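Succinate dehydrogenase subunit A (Mycolicibacterium smegmatis MC2 51, PDB 6LUM) probably oxidises succinate to fumarate as the FAD-carrying subunit of succinate dehydrogenase, handing the electrons on toward the respiratory chain. Local coordinates at residues W63-F68 against T121-K126; G175-G180 against V375-Y380; R470-L475 against H535-Y540. All blocks are in the same frame, centred on the assembly; numbering follows the deposited sequence.

Contact 1: residues W63-F68 against T121-K126; sequences WEWHTF and TRDHGK
W65, F68 and H124 form an aromatic cluster that fastens the first turns of helix 63-73 to the loop T121-K126, at the surface of the FAD-binding part of the chain. The imidazole of H124 is the shared member. It lies almost flat against the phenyl ring of F68, the F68 and H124 ring centroids 4.6 Å apart and their planes only 11° from parallel, a face-to-face stack slipped toward the rims. CG of F68 stands anti to the backbone N (chi1 168°), which carries the phenyl out from the helix and brings CE2 of F68 to 3.6 Å from CA of H124. W65 meets the same imidazole quite differently. Its five-membered ring and the H124 ring stand at 78°, rim against rim with neither over the other's face, and CD1 of W65 is 3.8 Å from CE1 of H124. A third neighbour, E64, brings OE2 to 3.1 Å from that same CE1 of H124, in the imidazole plane. The other oxygen of this carboxylate, OE1, is hydrogen-bonded to the hydroxyl of Y577.

Other loop residues approach the indole as well: CB of D123 lies over its five-membered ring, though modelled too close for the spacing to be trusted, and NH1 of R122 comes to 3.4 Å from CH2 of W65, the ring carbon lying at the guanidinium edge and not over its face. The two segments exchange no hydrogen bonds, so the join rests on ring surfaces and on polarised C-H groups. The carboxylate of E64 at the imidazole edge would probably favour the protonated form of H124.

Contact 2: residues G175-G180 against V375-Y380; sequences GPVATG and VIPGLY
With chi1 of V177 at 68°, CG1 is wedged between the backbone N and the carbonyl carbon, and CG2 is thereby turned opposite the N to meet the ring of P377, where CG2 of V177 is 3.7 Å from CG of P377. The two side chains cross at about a right angle. A comparable logic governs I376: its first torsion sets CG1 beside the backbone N and the second, at -82°, bends CD1 round to 3.9 Å from CG of P176, again with the two side chains roughly perpendicular. One methyl against one proline ring thus occurs twice, each segment giving a proline once and a branched residue once.

One residue further along the strand a weak backbone hydrogen bond joins A178 N to P377 O at 3.4 Å, nearly straight at the hydrogen. Beyond it CB of A178 points into the partner segment and touches CD1 of L379 at 4.0 Å. The chain turns its corner at P377 and G378, and the positive phi of G378 suits a residue without a side chain. Past the corner, L379 bonds through its backbone to V368, as I376 does before it; P377 also rests on Y418 of helix 399-421.

The contact packs strand 175-185 against the bend that leads into strand 379-381. The former is the middle strand of an antiparallel meander (162-172, 175-185, 191-195) that follows strand 157-160, the latter an outermost strand of the five-stranded parallel sheet. Such a pairing of parallel sheet and beta meander is characteristic of the Rossmann-like FAD-binding fold of the glutathione reductase type.

Contact 3: residues R470-L475 against H535-Y540; sequences RTEETL and HAREDY
R470 and R537 meet through their backbones in a single beta bridge, and here the contact is close. The amide of E538 gives a hydrogen bond to O of R470 (N to O 3.0 Å), and the amide of R470 returns a weak one to O of A536. From this bridge the R470 side chain runs extended along the loop: its CD lies 3.9 Å from CD2 of H535, and that same ring carbon stands over one face of the guanidinium. An alanine here removes this arm and would probably leave a gap beside CD2 of H535. L475 packs on V522 and L526 of helix 503-527.

Toward the solvent the fit is slacker: OE1 of E538 is 3.2 Å from OG1 of T471, at an angle too poor for a hydrogen bond. The network of E472, R537 and D539 is loose because its salt bridges are long: OE1 of E472, at the guanidinium edge, is 3.7 Å from NH1 of R537. This NH1, near both carboxylates, probably eases their repulsion. The arrangement is a bridged loop at the N-terminus of helix 472-488, within the C-terminal region characteristic of fumarate reductase flavoproteins.

How the contacts relate
The three contacts illustrate how one flavoprotein chain is held together by separate local joins. They follow one another along the sequence and none touches another: centres are 38 Å apart for contacts 1 and 2, 33 Å for contacts 1 and 3, and 37 Å for contacts 2 and 3, while the nearest atoms of any pair, those of contacts 1 and 3, are still about 18 Å apart. Contacts 1 and 2 belong to the FAD-binding family region, contact 3 to the C-terminal one. In contact 2 the side chain of L379 is about 13 Å from the bound FAD, too far to touch it. Chemically they differ as well: aromatic, apolar, and backbone-bridged with charges.

Contact 1: residues W63-F68 against T121-K126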
loop_
_atom_site.group_PDB
_atom_site.type_symbol
_atom_site.label_atom_id
_atom_site.label_comp_id
_atom_site.label_asym_id
_atom_site.label_seq_id
_atom_site.Cartn_x
_atom_site.Cartn_y
_atom_site.Cartn_z
ATOM N N TRP D 63 -4.003 -28.348 34.225
ATOM C CA TRP D 63 -4.718 -29.146 33.245
ATOM C C TRP D 63 -4.906 -30.591 33.675
ATOM O O TRP D 63 -5.658 -31.311 33.017
ATOM C CB TRP D 63 -4.011 -29.098 31.896
ATOM C CG TRP D 63 -2.565 -29.398 31.936
ATOM C CD1 TRP D 63 -1.551 -28.502 31.854
ATOM C CD2 TRP D 63 -1.956 -30.687 32.036
ATOM N NE1 TRP D 63 -0.342 -29.148 31.909
ATOM C CE2 TRP D 63 -0.566 -30.493 32.020
ATOM C CE3 TRP D 63 -2.452 -31.987 32.142
ATOM C CZ2 TRP D 63 0.333 -31.545 32.110
ATOM C CZ3 TRP D 63 -1.561 -33.029 32.231
ATOM C CH2 TRP D 63 -0.184 -32.804 32.215
ATOM N N GLU D 64 -4.267 -31.035 34.756
ATOM C CA GLU D 64 -4.392 -32.436 35.137
ATOM C C GLU D 64 -5.774 -32.737 35.697
ATOM O O GLU D 64 -6.318 -33.821 35.466
ATOM C CB GLU D 64 -3.312 -32.813 36.144
ATOM C CG GLU D 64 -3.143 -34.310 36.314
ATOM C CD GLU D 64 -4.078 -34.898 37.354
ATOM O OE1 GLU D 64 -4.663 -35.968 37.089
ATOM O OE2 GLU D 64 -4.221 -34.297 38.437
ATOM N N TRP D 65 -6.364 -31.795 36.428
ATOM C CA TRP D 65 -7.722 -32.008 36.916
ATOM C C TRP D 65 -8.715 -31.992 35.762
ATOM O O TRP D 65 -9.679 -32.767 35.749
ATOM C CB TRP D 65 -8.074 -30.955 37.964
ATOM C CG TRP D 65 -7.042 -30.829 39.053
ATOM C CD1 TRP D 65 -6.218 -31.811 39.512
ATOM C CD2 TRP D 65 -6.723 -29.654 39.812
ATOM N NE1 TRP D 65 -5.405 -31.323 40.503
ATOM C CE2 TRP D 65 -5.695 -30.001 40.702
ATOM C CE3 TRP D 65 -7.195 -28.341 39.811
ATOM C CZ2 TRP D 65 -5.148 -29.089 41.597
ATOM C CZ3 TRP D 65 -6.659 -27.445 40.707
ATOM C CH2 TRP D 65 -5.640 -27.817 41.578
ATOM N N HIS D 66 -8.474 -31.135 34.769
ATOM C CA HIS D 66 -9.275 -31.154 33.551
ATOM C C HIS D 66 -9.177 -32.500 32.851
ATOM O O HIS D 66 -10.187 -33.058 32.412
ATOM C CB HIS D 66 -8.815 -30.037 32.618
ATOM C CG HIS D 66 -9.766 -29.745 31.502
ATOM N ND1 HIS D 66 -9.365 -29.164 30.321
ATOM C CD2 HIS D 66 -11.099 -29.944 31.391
ATOM C CE1 HIS D 66 -10.410 -29.023 29.527
ATOM N NE2 HIS D 66 -11.474 -29.488 30.154
ATOM N N THR D 67 -7.960 -33.024 32.721
ATOM C CA THR D 67 -7.762 -34.309 32.067
ATOM C C THR D 67 -8.480 -35.419 32.817
ATOM O O THR D 67 -9.131 -36.276 32.209
ATOM C CB THR D 67 -6.273 -34.606 31.955
ATOM O OG1 THR D 67 -5.672 -33.662 31.067
ATOM C CG2 THR D 67 -6.053 -35.985 31.418
ATOM N N PHE D 68 -8.380 -35.420 34.145
ATOM C CA PHE D 68 -9.073 -36.452 34.903
ATOM C C PHE D 68 -10.574 -36.338 34.732
ATOM O O PHE D 68 -11.275 -37.351 34.647
ATOM C CB PHE D 68 -8.723 -36.387 36.384
ATOM C CG PHE D 68 -9.615 -37.242 37.240
ATOM C CD1 PHE D 68 -9.350 -38.586 37.399
ATOM C CD2 PHE D 68 -10.725 -36.709 37.867
ATOM C CE1 PHE D 68 -10.166 -39.377 38.172
ATOM C CE2 PHE D 68 -11.543 -37.499 38.639
ATOM C CZ PHE D 68 -11.263 -38.832 38.792
ATOM N N THR D 121 -14.684 -30.391 38.165
ATOM C CA THR D 121 -14.362 -30.570 39.571
ATOM C C THR D 121 -13.088 -29.827 39.939
ATOM O O THR D 121 -12.298 -29.427 39.081
ATOM C CB THR D 121 -14.189 -32.048 39.924
ATOM O OG1 THR D 121 -12.968 -32.531 39.352
ATOM C CG2 THR D 121 -15.355 -32.869 39.412
ATOM N N ARG D 122 -12.891 -29.666 41.247
ATOM C CA ARG D 122 -11.732 -28.960 41.769
ATOM C C ARG D 122 -10.486 -29.769 41.479
ATOM O O ARG D 122 -9.638 -29.342 40.698
ATOM C CB ARG D 122 -11.880 -28.727 43.273
ATOM C CG ARG D 122 -10.649 -28.157 43.944
ATOM C CD ARG D 122 -10.290 -26.795 43.384
ATOM N NE ARG D 122 -9.712 -25.937 44.412
ATOM C CZ ARG D 122 -8.424 -25.918 44.732
ATOM N NH1 ARG D 122 -7.568 -26.705 44.099
ATOM N NH2 ARG D 122 -7.993 -25.105 45.685
ATOM N N ASP D 123 -10.387 -30.954 42.074
ATOM C CA ASP D 123 -9.313 -31.884 41.732
ATOM C C ASP D 123 -9.758 -33.280 42.153
ATOM O O ASP D 123 -9.771 -33.596 43.347
ATOM C CB ASP D 123 -7.996 -31.490 42.389
ATOM C CG ASP D 123 -8.165 -31.030 43.812
ATOM O OD1 ASP D 123 -7.164 -30.584 44.409
ATOM O OD2 ASP D 123 -9.295 -31.109 44.332
ATOM N N HIS D 124 -10.120 -34.099 41.168
ATOM C CA HIS D 124 -10.547 -35.472 41.401
ATOM C C HIS D 124 -11.823 -35.512 42.234
ATOM O O HIS D 124 -11.945 -36.290 43.183
ATOM C CB HIS D 124 -9.435 -36.291 42.060
ATOM C CG HIS D 124 -8.167 -36.322 41.268
ATOM N ND1 HIS D 124 -7.528 -35.177 40.843
ATOM C CD2 HIS D 124 -7.423 -37.358 40.816
ATOM C CE1 HIS D 124 -6.445 -35.507 40.163
ATOM N NE2 HIS D 124 -6.357 -36.824 40.133
ATOM N N GLY D 125 -12.776 -34.656 41.888
ATOM C CA GLY D 125 -14.078 -34.691 42.522
ATOM C C GLY D 125 -14.137 -34.025 43.879
ATOM O O GLY D 125 -14.471 -34.671 44.877
ATOM N N LYS D 126 -13.821 -32.734 43.940
ATOM C CA LYS D 126 -13.872 -31.993 45.193
ATOM C C LYS D 126 -14.917 -30.885 45.175
ATOM O O LYS D 126 -15.808 -30.865 46.029
ATOM C CB LYS D 126 -12.487 -31.418 45.510
#

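Contact 2: residues G175-G180 against V375-Y380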
loop_
_atom_site.group_PDB
_atom_site.type_symbol
_atom_site.label_atom_id
_atom_site.label_comp_id
_atom_site.label_asym_id
_atom_site.label_seq_id
_atom_site.Cartn_x
_atom_site.Cartn_y
_atom_site.Cartn_z
ATOM N N GLY D 175 -1.598 -49.521 -1.302
ATOM C CA GLY D 175 -2.825 -49.169 -0.631
ATOM C C GLY D 175 -3.560 -48.075 -1.371
ATOM O O GLY D 175 -3.162 -47.663 -2.464
ATOM N N PRO D 176 -4.653 -47.583 -0.797
ATOM C CA PRO D 176 -5.395 -46.489 -1.421
ATOM C C PRO D 176 -4.875 -45.132 -0.970
ATOM O O PRO D 176 -4.239 -44.988 0.073
ATOM C CB PRO D 176 -6.831 -46.715 -0.930
ATOM C CG PRO D 176 -6.748 -47.799 0.118
ATOM C CD PRO D 176 -5.314 -48.045 0.426
ATOM N N VAL D 177 -5.151 -44.134 -1.795
ATOM C CA VAL D 177 -4.714 -42.768 -1.551
ATOM C C VAL D 177 -5.810 -41.842 -2.046
ATOM O O VAL D 177 -6.443 -42.107 -3.071
ATOM C CB VAL D 177 -3.358 -42.484 -2.232
ATOM C CG1 VAL D 177 -3.499 -42.481 -3.728
ATOM C CG2 VAL D 177 -2.776 -41.171 -1.764
ATOM N N ALA D 178 -6.075 -40.781 -1.295
ATOM C CA ALA D 178 -7.160 -39.869 -1.618
ATOM C C ALA D 178 -6.650 -38.767 -2.527
ATOM O O ALA D 178 -5.697 -38.065 -2.184
ATOM C CB ALA D 178 -7.760 -39.270 -0.350
ATOM N N THR D 179 -7.292 -38.607 -3.672
ATOM C CA THR D 179 -6.827 -37.665 -4.677
ATOM C C THR D 179 -7.798 -36.533 -4.954
ATOM O O THR D 179 -7.364 -35.402 -5.166
ATOM C CB THR D 179 -6.524 -38.397 -5.984
ATOM O OG1 THR D 179 -7.692 -39.091 -6.425
ATOM C CG2 THR D 179 -5.419 -39.394 -5.774
ATOM N N GLY D 180 -9.098 -36.790 -4.957
ATOM C CA GLY D 180 -10.036 -35.753 -5.331
ATOM C C GLY D 180 -11.353 -35.860 -4.602
ATOM O O GLY D 180 -11.685 -36.886 -4.010
ATOM N N VAL D 375 -3.218 -46.137 7.875
ATOM C CA VAL D 375 -3.635 -44.756 7.668
ATOM C C VAL D 375 -3.774 -44.507 6.176
ATOM O O VAL D 375 -2.912 -44.899 5.388
ATOM C CB VAL D 375 -2.635 -43.767 8.299
ATOM C CG1 VAL D 375 -2.670 -42.456 7.579
ATOM C CG2 VAL D 375 -2.957 -43.544 9.753
ATOM N N ILE D 376 -4.865 -43.857 5.787
ATOM C CA ILE D 376 -5.065 -43.450 4.401
ATOM C C ILE D 376 -4.183 -42.242 4.124
ATOM O O ILE D 376 -4.320 -41.212 4.796
ATOM C CB ILE D 376 -6.536 -43.134 4.113
ATOM C CG1 ILE D 376 -7.383 -44.386 4.270
ATOM C CG2 ILE D 376 -6.689 -42.585 2.724
ATOM C CD1 ILE D 376 -7.369 -45.262 3.069
ATOM N N PRO D 377 -3.258 -42.319 3.171
ATOM C CA PRO D 377 -2.390 -41.172 2.880
ATOM C C PRO D 377 -3.174 -40.033 2.249
ATOM O O PRO D 377 -3.820 -40.205 1.217
ATOM C CB PRO D 377 -1.355 -41.750 1.912
ATOM C CG PRO D 377 -2.000 -42.950 1.346
ATOM C CD PRO D 377 -2.833 -43.516 2.436
ATOM N N GLY D 378 -3.106 -38.865 2.872
ATOM C CA GLY D 378 -3.750 -37.684 2.339
ATOM C C GLY D 378 -5.232 -37.643 2.613
ATOM O O GLY D 378 -6.023 -37.376 1.710
ATOM N N LEU D 379 -5.623 -37.917 3.851
ATOM C CA LEU D 379 -7.024 -37.859 4.245
ATOM C C LEU D 379 -7.062 -37.556 5.731
ATOM O O LEU D 379 -6.642 -38.383 6.538
ATOM C CB LEU D 379 -7.741 -39.162 3.930
ATOM C CG LEU D 379 -9.264 -39.117 3.949
ATOM C CD1 LEU D 379 -9.773 -38.115 2.959
ATOM C CD2 LEU D 379 -9.824 -40.471 3.640
ATOM N N TYR D 380 -7.562 -36.377 6.085
ATOM C CA TYR D 380 -7.608 -35.910 7.458
ATOM C C TYR D 380 -9.046 -35.617 7.851
ATOM O O TYR D 380 -9.929 -35.520 7.002
ATOM C CB TYR D 380 -6.734 -34.670 7.633
ATOM C CG TYR D 380 -5.309 -34.938 7.252
ATOM C CD1 TYR D 380 -4.894 -34.826 5.948
ATOM C CD2 TYR D 380 -4.389 -35.344 8.194
ATOM C CE1 TYR D 380 -3.607 -35.095 5.594
ATOM C CE2 TYR D 380 -3.102 -35.613 7.846
ATOM C CZ TYR D 380 -2.717 -35.489 6.545
ATOM O OH TYR D 380 -1.423 -35.759 6.192
#

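Contact 3: residues R470-L475 against H535-Y540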
loop_
_atom_site.group_PDB
_atom_site.type_symbol
_atom_site.label_atom_id
_atom_site.label_comp_id
_atom_site.label_asym_id
_atom_site.label_seq_id
_atom_site.Cartn_x
_atom_site.Cartn_y
_atom_site.Cartn_z
ATOM N N ARG D 470 -32.630 -48.641 25.212
ATOM C CA ARG D 470 -32.615 -49.586 24.109
ATOM C C ARG D 470 -32.777 -50.994 24.646
ATOM O O ARG D 470 -32.388 -51.283 25.777
ATOM C CB ARG D 470 -31.319 -49.478 23.309
ATOM C CG ARG D 470 -30.996 -48.070 22.913
ATOM C CD ARG D 470 -29.589 -47.924 22.446
ATOM N NE ARG D 470 -29.129 -46.560 22.627
ATOM C CZ ARG D 470 -28.350 -45.923 21.769
ATOM N NH1 ARG D 470 -27.954 -46.522 20.665
ATOM N NH2 ARG D 470 -27.975 -44.681 22.007
ATOM N N THR D 471 -33.373 -51.861 23.842
ATOM C CA THR D 471 -33.574 -53.254 24.192
ATOM C C THR D 471 -33.286 -54.091 22.952
ATOM O O THR D 471 -33.195 -53.570 21.838
ATOM C CB THR D 471 -34.999 -53.478 24.714
ATOM O OG1 THR D 471 -35.316 -52.456 25.662
ATOM C CG2 THR D 471 -35.123 -54.813 25.410
ATOM N N GLU D 472 -33.145 -55.402 23.130
ATOM C CA GLU D 472 -32.887 -56.247 21.974
ATOM C C GLU D 472 -34.088 -56.288 21.041
ATOM O O GLU D 472 -33.932 -56.196 19.820
ATOM C CB GLU D 472 -32.508 -57.655 22.415
ATOM C CG GLU D 472 -32.149 -58.555 21.252
ATOM C CD GLU D 472 -31.104 -59.584 21.609
ATOM O OE1 GLU D 472 -30.318 -59.338 22.545
ATOM O OE2 GLU D 472 -31.064 -60.641 20.948
ATOM N N GLU D 473 -35.296 -56.408 21.595
ATOM C CA GLU D 473 -36.480 -56.471 20.746
ATOM C C GLU D 473 -36.716 -55.153 20.026
ATOM O O GLU D 473 -37.076 -55.144 18.844
ATOM C CB GLU D 473 -37.703 -56.854 21.570
ATOM C CG GLU D 473 -37.660 -58.270 22.101
ATOM C CD GLU D 473 -36.896 -58.378 23.400
ATOM O OE1 GLU D 473 -36.483 -57.329 23.934
ATOM O OE2 GLU D 473 -36.701 -59.512 23.885
ATOM N N THR D 474 -36.500 -54.029 20.709
ATOM C CA THR D 474 -36.685 -52.746 20.048
ATOM C C THR D 474 -35.639 -52.531 18.968
ATOM O O THR D 474 -35.951 -52.010 17.894
ATOM C CB THR D 474 -36.626 -51.609 21.056
ATOM O OG1 THR D 474 -35.293 -51.487 21.551
ATOM C CG2 THR D 474 -37.556 -51.887 22.208
ATOM N N LEU D 475 -34.394 -52.928 19.224
ATOM C CA LEU D 475 -33.370 -52.753 18.203
ATOM C C LEU D 475 -33.616 -53.656 17.001
ATOM O O LEU D 475 -33.373 -53.246 15.863
ATOM C CB LEU D 475 -31.993 -52.998 18.801
ATOM C CG LEU D 475 -31.508 -51.855 19.683
ATOM C CD1 LEU D 475 -30.289 -52.269 20.444
ATOM C CD2 LEU D 475 -31.216 -50.636 18.856
ATOM N N HIS D 535 -24.928 -44.885 25.770
ATOM C CA HIS D 535 -25.605 -46.096 25.329
ATOM C C HIS D 535 -26.068 -46.872 26.552
ATOM O O HIS D 535 -25.257 -47.472 27.256
ATOM C CB HIS D 535 -24.672 -46.931 24.461
ATOM C CG HIS D 535 -25.134 -48.334 24.250
ATOM N ND1 HIS D 535 -24.757 -49.369 25.071
ATOM C CD2 HIS D 535 -25.933 -48.875 23.307
ATOM C CE1 HIS D 535 -25.312 -50.488 24.650
ATOM N NE2 HIS D 535 -26.033 -50.216 23.580
ATOM N N ALA D 536 -27.367 -46.863 26.806
ATOM C CA ALA D 536 -27.958 -47.623 27.894
ATOM C C ALA D 536 -28.827 -48.731 27.328
ATOM O O ALA D 536 -29.488 -48.548 26.308
ATOM C CB ALA D 536 -28.798 -46.727 28.799
ATOM N N ARG D 537 -28.825 -49.880 27.993
ATOM C CA ARG D 537 -29.620 -51.017 27.551
ATOM C C ARG D 537 -30.320 -51.623 28.752
ATOM O O ARG D 537 -29.666 -52.015 29.720
ATOM C CB ARG D 537 -28.754 -52.059 26.848
ATOM C CG ARG D 537 -28.424 -51.678 25.432
ATOM C CD ARG D 537 -27.986 -52.859 24.615
ATOM N NE ARG D 537 -28.894 -53.984 24.742
ATOM C CZ ARG D 537 -28.897 -55.020 23.916
ATOM N NH1 ARG D 537 -29.747 -56.010 24.099
ATOM N NH2 ARG D 537 -28.047 -55.063 22.908
ATOM N N GLU D 538 -31.650 -51.698 28.684
ATOM C CA GLU D 538 -32.424 -52.313 29.753
ATOM C C GLU D 538 -32.172 -53.807 29.862
ATOM O O GLU D 538 -32.501 -54.404 30.891
ATOM C CB GLU D 538 -33.912 -52.072 29.533
ATOM C CG GLU D 538 -34.288 -50.625 29.342
ATOM C CD GLU D 538 -35.771 -50.449 29.097
ATOM O OE1 GLU D 538 -36.171 -50.328 27.921
ATOM O OE2 GLU D 538 -36.540 -50.437 30.081
ATOM N N ASP D 539 -31.610 -54.426 28.827
ATOM C CA ASP D 539 -31.368 -55.860 28.881
ATOM C C ASP D 539 -30.120 -56.191 29.690
ATOM O O ASP D 539 -30.071 -57.233 30.352
ATOM C CB ASP D 539 -31.256 -56.416 27.465
ATOM C CG ASP D 539 -31.670 -57.865 27.377
ATOM O OD1 ASP D 539 -31.823 -58.506 28.437
ATOM O OD2 ASP D 539 -31.858 -58.361 26.248
ATOM N N TYR D 540 -29.109 -55.325 29.656
ATOM C CA TYR D 540 -27.852 -55.541 30.373
ATOM C C TYR D 540 -27.442 -54.238 31.034
ATOM O O TYR D 540 -26.588 -53.504 30.527
ATOM C CB TYR D 540 -26.763 -56.044 29.428
ATOM C CG TYR D 540 -27.200 -57.214 28.590
ATOM C CD1 TYR D 540 -27.374 -58.464 29.155
ATOM C CD2 TYR D 540 -27.441 -57.069 27.240
ATOM C CE1 TYR D 540 -27.773 -59.536 28.396
ATOM C CE2 TYR D 540 -27.840 -58.133 26.473
ATOM C CZ TYR D 540 -28.007 -59.365 27.056
ATOM O OH TYR D 540 -28.409 -60.434 26.294
#